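Local coordinates for Cfl (Pectobacterium brasiliense, PDB 7A9J), which probably activates carboxylic acids as an ATP-dependent, AMP-binding ligase, and here holds an indenone carboxylic acid in its pocket, at residues P342-H347 / I357-L361; S374-I380 / A405-R411. The protein carries 1 engineered substitution. All coordinates share one frame; numbering follows the deposited sequence.

Contact 1: residues P342-H347 / I357-L361. With R4Z (6-ethyl-1-oxidanylidene-indene-4-carboxylic acid), chain B.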
ATOM      1  N   PRO A 342      -8.645  -1.957   1.016  1.00 27.15           N
ATOM      2  CA  PRO A 342      -8.734  -0.871   2.008  1.00 26.98           C
ATOM      3  C   PRO A 342      -9.994  -1.043   2.857  1.00 27.60           C
ATOM      4  O   PRO A 342     -11.102  -1.296   2.345  1.00 29.02           O
ATOM      5  CB  PRO A 342      -8.862   0.401   1.145  1.00 26.07           C
ATOM      6  CG  PRO A 342      -8.382  -0.070  -0.250  1.00 29.48           C
ATOM      7  CD  PRO A 342      -8.930  -1.482  -0.352  1.00 30.55           C
ATOM      8  N   VAL A 343      -9.854  -0.800   4.168  1.00 26.39           N
ATOM      9  CA  VAL A 343     -11.048  -0.873   5.006  1.00 28.95           C
ATOM     10  C   VAL A 343     -11.306   0.381   5.815  1.00 28.26           C
ATOM     11  O   VAL A 343     -12.419   0.567   6.292  1.00 27.67           O
ATOM     12  CB  VAL A 343     -10.972  -2.088   5.965  1.00 28.37           C
ATOM     13  CG1 VAL A 343     -11.080  -3.383   5.094  1.00 30.71           C
ATOM     14  CG2 VAL A 343      -9.671  -2.084   6.807  1.00 27.41           C
ATOM     15  N   ILE A 344     -10.298   1.191   6.077  1.00 26.74           N
ATOM     16  CA  ILE A 344     -10.457   2.397   6.873  1.00 28.84           C
ATOM     17  C   ILE A 344      -9.778   3.524   6.105  1.00 27.42           C
ATOM     18  O   ILE A 344      -8.671   3.354   5.589  1.00 29.37           O
ATOM     19  CB  ILE A 344      -9.861   2.215   8.292  1.00 26.08           C
ATOM     20  CG1 ILE A 344     -10.704   1.216   9.067  1.00 28.50           C
ATOM     21  CG2 ILE A 344      -9.867   3.566   9.017  1.00 29.26           C
ATOM     22  CD1 ILE A 344      -9.991   0.611  10.358  1.00 31.39           C
ATOM     23  N   TYR A 345     -10.458   4.647   6.010  1.00 24.86           N
ATOM     24  CA  TYR A 345     -10.022   5.722   5.152  1.00 26.23           C
ATOM     25  C   TYR A 345     -10.075   7.038   5.893  1.00 27.89           C
ATOM     26  O   TYR A 345     -11.093   7.361   6.504  1.00 25.43           O
ATOM     27  CB  TYR A 345     -10.927   5.718   3.935  1.00 23.58           C
ATOM     28  CG  TYR A 345     -10.838   6.911   3.011  1.00 27.04           C
ATOM     29  CD1 TYR A 345      -9.625   7.371   2.543  1.00 27.67           C
ATOM     30  CD2 TYR A 345     -12.006   7.554   2.602  1.00 28.56           C
ATOM     31  CE1 TYR A 345      -9.541   8.482   1.666  1.00 31.39           C
ATOM     32  CE2 TYR A 345     -11.956   8.672   1.743  1.00 26.36           C
ATOM     33  CZ  TYR A 345     -10.710   9.122   1.278  1.00 30.06           C
ATOM     34  OH  TYR A 345     -10.681  10.198   0.412  1.00 29.08           O
ATOM     35  N   HIS A 346      -8.972   7.793   5.833  1.00 27.15           N
ATOM     36  CA  HIS A 346      -8.919   9.088   6.468  1.00 30.97           C
ATOM     37  C   HIS A 346      -8.891  10.141   5.374  1.00 26.17           C
ATOM     38  O   HIS A 346      -7.865  10.339   4.723  1.00 26.64           O
ATOM     39  CB  HIS A 346      -7.703   9.202   7.393  1.00 29.03           C
ATOM     40  CG  HIS A 346      -7.893  10.246   8.424  1.00 31.41           C
ATOM     41  ND1 HIS A 346      -8.663  11.367   8.192  1.00 28.19           N
ATOM     42  CD2 HIS A 346      -7.487  10.316   9.723  1.00 30.02           C
ATOM     43  CE1 HIS A 346      -8.722  12.087   9.311  1.00 32.24           C
ATOM     44  NE2 HIS A 346      -8.041  11.456  10.256  1.00 32.54           N
ATOM     45  N   HIS A 347     -10.033  10.774   5.124  1.00 27.50           N
ATOM     46  CA  HIS A 347     -10.072  11.710   4.007  1.00 31.72           C
ATOM     47  C   HIS A 347      -9.474  13.066   4.368  1.00 29.16           C
ATOM     48  O   HIS A 347      -9.393  13.919   3.519  1.00 28.92           O
ATOM     49  CB  HIS A 347     -11.530  11.871   3.549  1.00 29.69           C
ATOM     50  CG  HIS A 347     -12.414  12.362   4.630  1.00 32.93           C
ATOM     51  ND1 HIS A 347     -13.002  11.504   5.534  1.00 31.87           N
ATOM     52  CD2 HIS A 347     -12.792  13.614   4.975  1.00 30.19           C
ATOM     53  CE1 HIS A 347     -13.727  12.212   6.396  1.00 37.74           C
ATOM     54  NE2 HIS A 347     -13.605  13.494   6.094  1.00 33.86           N
ATOM     55  N   ILE A 357      -6.602   7.226  12.309  1.00 25.47           N
ATOM     56  CA  ILE A 357      -6.640   6.520  11.041  1.00 30.21           C
ATOM     57  C   ILE A 357      -7.924   6.682  10.264  1.00 28.86           C
ATOM     58  O   ILE A 357      -7.998   6.183   9.102  1.00 32.32           O
ATOM     59  CB  ILE A 357      -6.331   5.029  11.179  1.00 32.20           C
ATOM     60  CG1 ILE A 357      -7.346   4.360  12.117  1.00 32.13           C
ATOM     61  CG2 ILE A 357      -4.869   4.866  11.590  1.00 40.47           C
ATOM     62  CD1 ILE A 357      -7.052   2.882  12.274  1.00 34.38           C
ATOM     63  N   GLY A 358      -8.910   7.383  10.769  1.00 29.28           N
ATOM     64  CA  GLY A 358     -10.039   7.627   9.899  1.00 26.16           C
ATOM     65  C   GLY A 358     -11.253   6.754  10.191  1.00 26.88           C
ATOM     66  O   GLY A 358     -11.433   6.231  11.312  1.00 29.40           O
ATOM     67  N   TRP A 359     -12.074   6.550   9.177  1.00 26.38           N
ATOM     68  CA  TRP A 359     -13.380   5.975   9.334  1.00 28.66           C
ATOM     69  C   TRP A 359     -13.483   4.649   8.595  1.00 26.03           C
ATOM     70  O   TRP A 359     -13.060   4.563   7.433  1.00 29.59           O
ATOM     71  CB  TRP A 359     -14.460   6.929   8.789  1.00 31.72           C
ATOM     72  CG  TRP A 359     -14.677   8.145   9.614  1.00 30.69           C
ATOM     73  CD1 TRP A 359     -15.647   8.299  10.582  1.00 30.15           C
ATOM     74  CD2 TRP A 359     -13.859   9.351   9.673  1.00 29.08           C
ATOM     75  NE1 TRP A 359     -15.527   9.522  11.173  1.00 33.06           N
ATOM     76  CE2 TRP A 359     -14.459  10.192  10.633  1.00 29.63           C
ATOM     77  CE3 TRP A 359     -12.759   9.828   8.933  1.00 31.31           C
ATOM     78  CZ2 TRP A 359     -13.944  11.470  10.960  1.00 31.12           C
ATOM     79  CZ3 TRP A 359     -12.241  11.088   9.248  1.00 33.92           C
ATOM     80  CH2 TRP A 359     -12.829  11.879  10.282  1.00 30.73           C
ATOM     81  N   PRO A 360     -14.231   3.684   9.129  1.00 27.18           N
ATOM     82  CA  PRO A 360     -14.499   2.455   8.346  1.00 25.36           C
ATOM     83  C   PRO A 360     -15.237   2.778   7.060  1.00 28.40           C
ATOM     84  O   PRO A 360     -16.172   3.583   7.020  1.00 29.58           O
ATOM     85  CB  PRO A 360     -15.388   1.610   9.286  1.00 25.14           C
ATOM     86  CG  PRO A 360     -14.904   2.076  10.706  1.00 39.88           C
ATOM     87  CD  PRO A 360     -14.729   3.587  10.523  1.00 31.82           C
ATOM     88  N   LEU A 361     -14.807   2.108   6.002  1.00 25.83           N
ATOM     89  CA  LEU A 361     -15.451   2.218   4.717  1.00 25.76           C
ATOM     90  C   LEU A 361     -16.807   1.527   4.729  1.00 27.34           C
ATOM     91  O   LEU A 361     -17.133   0.779   5.653  1.00 29.73           O
ATOM     92  CB  LEU A 361     -14.495   1.629   3.706  1.00 26.05           C
ATOM     93  CG  LEU A 361     -13.324   2.587   3.437  1.00 29.65           C
ATOM     94  CD1 LEU A 361     -12.211   1.830   2.596  1.00 28.92           C
ATOM     95  CD2 LEU A 361     -13.750   3.902   2.761  1.00 28.23           C
TER
HETATM   96  C13 R4Z B 601      -5.040  -4.758   0.291  1.00 34.62           C
HETATM   97  C15 R4Z B 601      -4.847  -2.354   1.080  1.00 31.29           C
HETATM   98  C02 R4Z B 601      -4.460   0.113   1.801  1.00 31.18           C
HETATM   99  C03 R4Z B 601      -3.415   0.997   2.066  1.00 30.13           C
HETATM  100  C04 R4Z B 601      -2.145   0.151   1.963  1.00 32.58           C
HETATM  101  C05 R4Z B 601      -4.116  -1.232   1.435  1.00 26.85           C
HETATM  102  C06 R4Z B 601      -2.700  -1.294   1.482  1.00 30.71           C
HETATM  103  C07 R4Z B 601      -2.081  -2.491   1.143  1.00 33.43           C
HETATM  104  C08 R4Z B 601      -0.546  -2.583   1.186  1.00 42.23           C
HETATM  105  C11 R4Z B 601      -2.828  -3.600   0.748  1.00 34.91           C
HETATM  106  C12 R4Z B 601      -4.228  -3.550   0.708  1.00 31.85           C
HETATM  107  C14 R4Z B 601      -5.027  -4.923  -1.255  1.00 31.87           C
HETATM  108  O01 R4Z B 601      -5.606   0.469   1.879  1.00 30.09           O
HETATM  109  O09 R4Z B 601      -0.009  -3.564   0.605  1.00 53.64           O
HETATM  110  O10 R4Z B 601       0.177  -1.727   1.790  1.00 41.12           O
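With CG of W359 anti to its own carbonyl carbon (chi1 -71°) and CG of H346 anti to its backbone N (chi1 -158°), the indole edge turns onto the face of the imidazole. The result is a T-shaped pair, the H346 ring and the six-membered ring of W359 having centroids 5.3 Å apart and planes at 85°. G358 CA sits over a face of the same imidazole, 4.0 Å from its centroid, a CH-pi contact. H346 ND1 bonds to the backbone N of D348 and NE2 to S356 OG, which fixes the ring's rotation. H347 completes the aromatic cluster, its CE1 3.4 Å from W359 CZ3. On the other flank L361 spreads its two methyls along the neighbouring strand: CD1 lies 3.3 Å from P342 O, a buried carbonyl oxygen without a polar partner, and CD2 is 3.6 Å from Y345 CB. Between these groups Y345 and W359 exchange two backbone bonds, and L361 N reaches V343 O at 2.9 Å. P342 CB is 3.3 Å from O01 of the bound R4Z. Strands 342-346 and 356-360 form an antiparallel hairpin; on its other side 342-346 makes a classic beta bulge, V343 and I344 both pairing with Y334 of strand 331-335, beside the ligand pocket.

Contact 2: residues S374-I380 / A405-R411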
ATOM      1  N   SER A 374     -11.930   2.780  27.311  1.00 57.85           N
ATOM      2  CA  SER A 374     -12.293   3.188  25.957  1.00 66.79           C
ATOM      3  C   SER A 374     -11.281   2.745  24.901  1.00 54.99           C
ATOM      4  O   SER A 374     -11.581   2.857  23.695  1.00 54.86           O
ATOM      5  CB  SER A 374     -12.471   4.710  25.869  1.00 70.16           C
ATOM      6  OG  SER A 374     -11.274   5.382  26.234  1.00 80.78           O
ATOM      7  N   ASN A 375     -10.083   2.279  25.296  1.00 50.14           N
ATOM      8  CA  ASN A 375      -9.041   1.939  24.298  1.00 48.86           C
ATOM      9  C   ASN A 375      -8.898   0.423  24.155  1.00 44.94           C
ATOM     10  O   ASN A 375      -8.879  -0.298  25.168  1.00 53.01           O
ATOM     11  CB  ASN A 375      -7.693   2.532  24.746  1.00 58.68           C
ATOM     12  CG  ASN A 375      -7.792   4.020  25.093  1.00 50.00           C
ATOM     13  OD1 ASN A 375      -8.567   4.767  24.477  1.00 56.20           O
ATOM     14  ND2 ASN A 375      -6.996   4.459  26.027  1.00 55.21           N
ATOM     15  N   GLY A 376      -8.785  -0.073  22.913  1.00 43.95           N
ATOM     16  CA  GLY A 376      -8.522  -1.499  22.831  1.00 45.09           C
ATOM     17  C   GLY A 376      -8.059  -1.889  21.449  1.00 39.53           C
ATOM     18  O   GLY A 376      -7.971  -1.060  20.544  1.00 38.86           O
ATOM     19  N   GLU A 377      -7.753  -3.175  21.297  1.00 41.51           N
ATOM     20  CA  GLU A 377      -7.338  -3.668  19.982  1.00 40.58           C
ATOM     21  C   GLU A 377      -8.443  -3.565  18.930  1.00 38.51           C
ATOM     22  O   GLU A 377      -9.584  -3.971  19.163  1.00 39.54           O
ATOM     23  CB  GLU A 377      -6.857  -5.124  20.086  1.00 45.33           C
ATOM     24  CG  GLU A 377      -6.316  -5.583  18.730  1.00 46.76           C
ATOM     25  CD  GLU A 377      -5.679  -6.971  18.743  1.00 60.27           C
ATOM     26  OE1 GLU A 377      -5.863  -7.720  19.739  1.00 54.66           O
ATOM     27  OE2 GLU A 377      -5.011  -7.299  17.731  1.00 52.37           O
ATOM     28  N   LEU A 378      -8.082  -3.039  17.762  1.00 32.97           N
ATOM     29  CA  LEU A 378      -8.978  -2.937  16.615  1.00 32.86           C
ATOM     30  C   LEU A 378      -9.090  -4.297  15.936  1.00 38.08           C
ATOM     31  O   LEU A 378      -8.072  -4.870  15.515  1.00 36.15           O
ATOM     32  CB  LEU A 378      -8.459  -1.908  15.623  1.00 32.32           C
ATOM     33  CG  LEU A 378      -9.174  -1.816  14.311  1.00 34.10           C
ATOM     34  CD1 LEU A 378     -10.614  -1.451  14.587  1.00 37.38           C
ATOM     35  CD2 LEU A 378      -8.427  -0.753  13.476  1.00 37.18           C
ATOM     36  N   LEU A 379     -10.321  -4.798  15.853  1.00 36.42           N
ATOM     37  CA  LEU A 379     -10.691  -5.988  15.100  1.00 37.45           C
ATOM     38  C   LEU A 379     -11.573  -5.587  13.923  1.00 36.34           C
ATOM     39  O   LEU A 379     -12.418  -4.700  14.045  1.00 37.67           O
ATOM     40  CB  LEU A 379     -11.457  -6.969  15.996  1.00 34.86           C
ATOM     41  CG  LEU A 379     -10.907  -7.272  17.394  1.00 54.17           C
ATOM     42  CD1 LEU A 379     -11.704  -8.366  18.086  1.00 55.30           C
ATOM     43  CD2 LEU A 379      -9.484  -7.662  17.237  1.00 45.72           C
ATOM     44  N   ILE A 380     -11.398  -6.240  12.775  1.00 33.72           N
ATOM     45  CA  ILE A 380     -12.063  -5.775  11.558  1.00 34.46           C
ATOM     46  C   ILE A 380     -12.670  -6.960  10.823  1.00 33.84           C
ATOM     47  O   ILE A 380     -12.032  -8.008  10.685  1.00 39.93           O
ATOM     48  CB  ILE A 380     -11.119  -5.000  10.607  1.00 34.48           C
ATOM     49  CG1 ILE A 380     -10.522  -3.782  11.328  1.00 35.62           C
ATOM     50  CG2 ILE A 380     -11.898  -4.542   9.308  1.00 32.87           C
ATOM     51  CD1 ILE A 380      -9.331  -3.234  10.587  1.00 31.84           C
ATOM     52  N   ALA A 405      -7.622  -9.658  13.885  1.00 44.34           N
ATOM     53  CA  ALA A 405      -6.971  -8.862  14.922  1.00 44.65           C
ATOM     54  C   ALA A 405      -5.794  -8.108  14.324  1.00 48.15           C
ATOM     55  O   ALA A 405      -4.817  -8.720  13.885  1.00 55.16           O
ATOM     56  CB  ALA A 405      -6.499  -9.752  16.079  1.00 46.38           C
ATOM     57  N   THR A 406      -5.876  -6.783  14.319  1.00 38.07           N
ATOM     58  CA  THR A 406      -4.873  -5.970  13.636  1.00 38.47           C
ATOM     59  C   THR A 406      -3.578  -5.791  14.431  1.00 39.98           C
ATOM     60  O   THR A 406      -2.559  -5.411  13.833  1.00 45.46           O
ATOM     61  CB  THR A 406      -5.411  -4.579  13.374  1.00 33.78           C
ATOM     62  OG1 THR A 406      -5.698  -3.982  14.651  1.00 38.08           O
ATOM     63  CG2 THR A 406      -6.700  -4.617  12.510  1.00 38.60           C
ATOM     64  N   GLY A 407      -3.609  -5.952  15.745  1.00 40.56           N
ATOM     65  CA  GLY A 407      -2.497  -5.624  16.603  1.00 47.93           C
ATOM     66  C   GLY A 407      -2.365  -4.146  16.907  1.00 43.28           C
ATOM     67  O   GLY A 407      -1.401  -3.765  17.573  1.00 46.70           O
ATOM     68  N   ASP A 408      -3.309  -3.323  16.441  1.00 41.16           N
ATOM     69  CA  ASP A 408      -3.327  -1.870  16.638  1.00 37.29           C
ATOM     70  C   ASP A 408      -4.375  -1.501  17.681  1.00 37.99           C
ATOM     71  O   ASP A 408      -5.463  -2.071  17.709  1.00 39.72           O
ATOM     72  CB  ASP A 408      -3.631  -1.140  15.341  1.00 35.12           C
ATOM     73  CG  ASP A 408      -2.498  -1.283  14.304  1.00 35.59           C
ATOM     74  OD1 ASP A 408      -2.813  -1.297  13.102  1.00 39.17           O
ATOM     75  OD2 ASP A 408      -1.320  -1.470  14.754  1.00 40.11           O
ATOM     76  N   LEU A 409      -4.020  -0.568  18.547  1.00 38.32           N
ATOM     77  CA  LEU A 409      -4.905  -0.029  19.578  1.00 34.47           C
ATOM     78  C   LEU A 409      -5.614   1.214  19.056  1.00 33.10           C
ATOM     79  O   LEU A 409      -4.998   2.055  18.404  1.00 34.56           O
ATOM     80  CB  LEU A 409      -4.093   0.360  20.774  1.00 39.31           C
ATOM     81  CG  LEU A 409      -3.371  -0.809  21.438  1.00 41.04           C
ATOM     82  CD1 LEU A 409      -2.640  -0.327  22.689  1.00 42.54           C
ATOM     83  CD2 LEU A 409      -4.426  -1.826  21.850  1.00 49.71           C
ATOM     84  N   VAL A 410      -6.893   1.346  19.363  1.00 36.33           N
ATOM     85  CA  VAL A 410      -7.666   2.496  18.891  1.00 32.37           C
ATOM     86  C   VAL A 410      -8.671   2.897  19.970  1.00 33.46           C
ATOM     87  O   VAL A 410      -8.926   2.183  20.953  1.00 35.95           O
ATOM     88  CB  VAL A 410      -8.434   2.244  17.579  1.00 30.91           C
ATOM     89  CG1 VAL A 410      -7.479   1.973  16.395  1.00 31.77           C
ATOM     90  CG2 VAL A 410      -9.452   1.106  17.791  1.00 34.67           C
ATOM     91  N   ARG A 411      -9.269   4.068  19.743  1.00 35.00           N
ATOM     92  CA  ARG A 411     -10.420   4.532  20.479  1.00 33.84           C
ATOM     93  C   ARG A 411     -11.335   5.146  19.448  1.00 34.95           C
ATOM     94  O   ARG A 411     -10.854   5.816  18.537  1.00 35.86           O
ATOM     95  CB  ARG A 411     -10.056   5.596  21.533  1.00 35.24           C
ATOM     96  CG  ARG A 411     -11.260   6.207  22.160  1.00 47.22           C
ATOM     97  CD  ARG A 411     -10.855   7.197  23.241  1.00 50.41           C
ATOM     98  NE  ARG A 411     -10.090   8.338  22.712  1.00 51.08           N
ATOM     99  CZ  ARG A 411      -8.798   8.538  22.994  1.00 50.32           C
ATOM    100  NH1 ARG A 411      -8.126   7.669  23.745  1.00 56.82           N
ATOM    101  NH2 ARG A 411      -8.183   9.616  22.537  1.00 56.89           N
TER
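Strand 376-380 runs antiparallel to 408-411 through the hydrogen-bonded pair G376-V410, and a beta bulge then shifts the register by two before L379 pairs with A405 beyond the corner at G407. Around that corner T406 is bonded several ways. With OG1 between the backbone N and the carbonyl carbon (chi1 62°), its hydroxyl gives a bond to L378 O at 2.7 Å and accepts one from D408 N at 3.1 Å, the latter forming an ST turn. T406 N also donates to L378 O, at 3.1 Å, so two donors of one residue grip a single carbonyl. E377 extends its chain across the corner and offers the anti side of OE2 to G407 N, 2.8 Å away. At the far end N375 and R411 run alongside each other in the same direction; R411 NH1 meets N375 OD1 at 3.0 Å near the guanidinium plane, the amide and guanidinium planes being 50° apart. L378 CB packs between the two ends, 3.8 Å from V410 CG2, and at the corner I380 CD1 is 3.5 Å from T406 CG2. D408 sends its carboxylate elsewhere, to R423 and Y334. The two acidic side chains thus differ in task: E377 ties strand 376-380 to the corner's backbone, which T406 also grips, and D408 links the corner to strands 418-423 and 331-335, its salt bridge to R423 probably helping to hold the bend.

In the fold
The two contacts follow one another along the chain without nesting or crossing. Leaving strand 331-335, the chain enters 342-346, turns, and comes back as 356-360; contact 1 closes this short hairpin. Strand 365-368 then pairs with 376-381, after which the chain departs to contribute strands 388-390 and 395-397 to a separate antiparallel sheet. Its return through 404-412 lets contact 2 close that longer loop. Strand 418-423 next lies between 356-360 and 408-412, pairing with both. The contacts also meet through side chains: I344 CD1 packs on L378 CD2 at 3.7 Å, and V343 on I380, setting the pocket-side hairpin against strand 376-381 in addition to the strand pairing through 418-423.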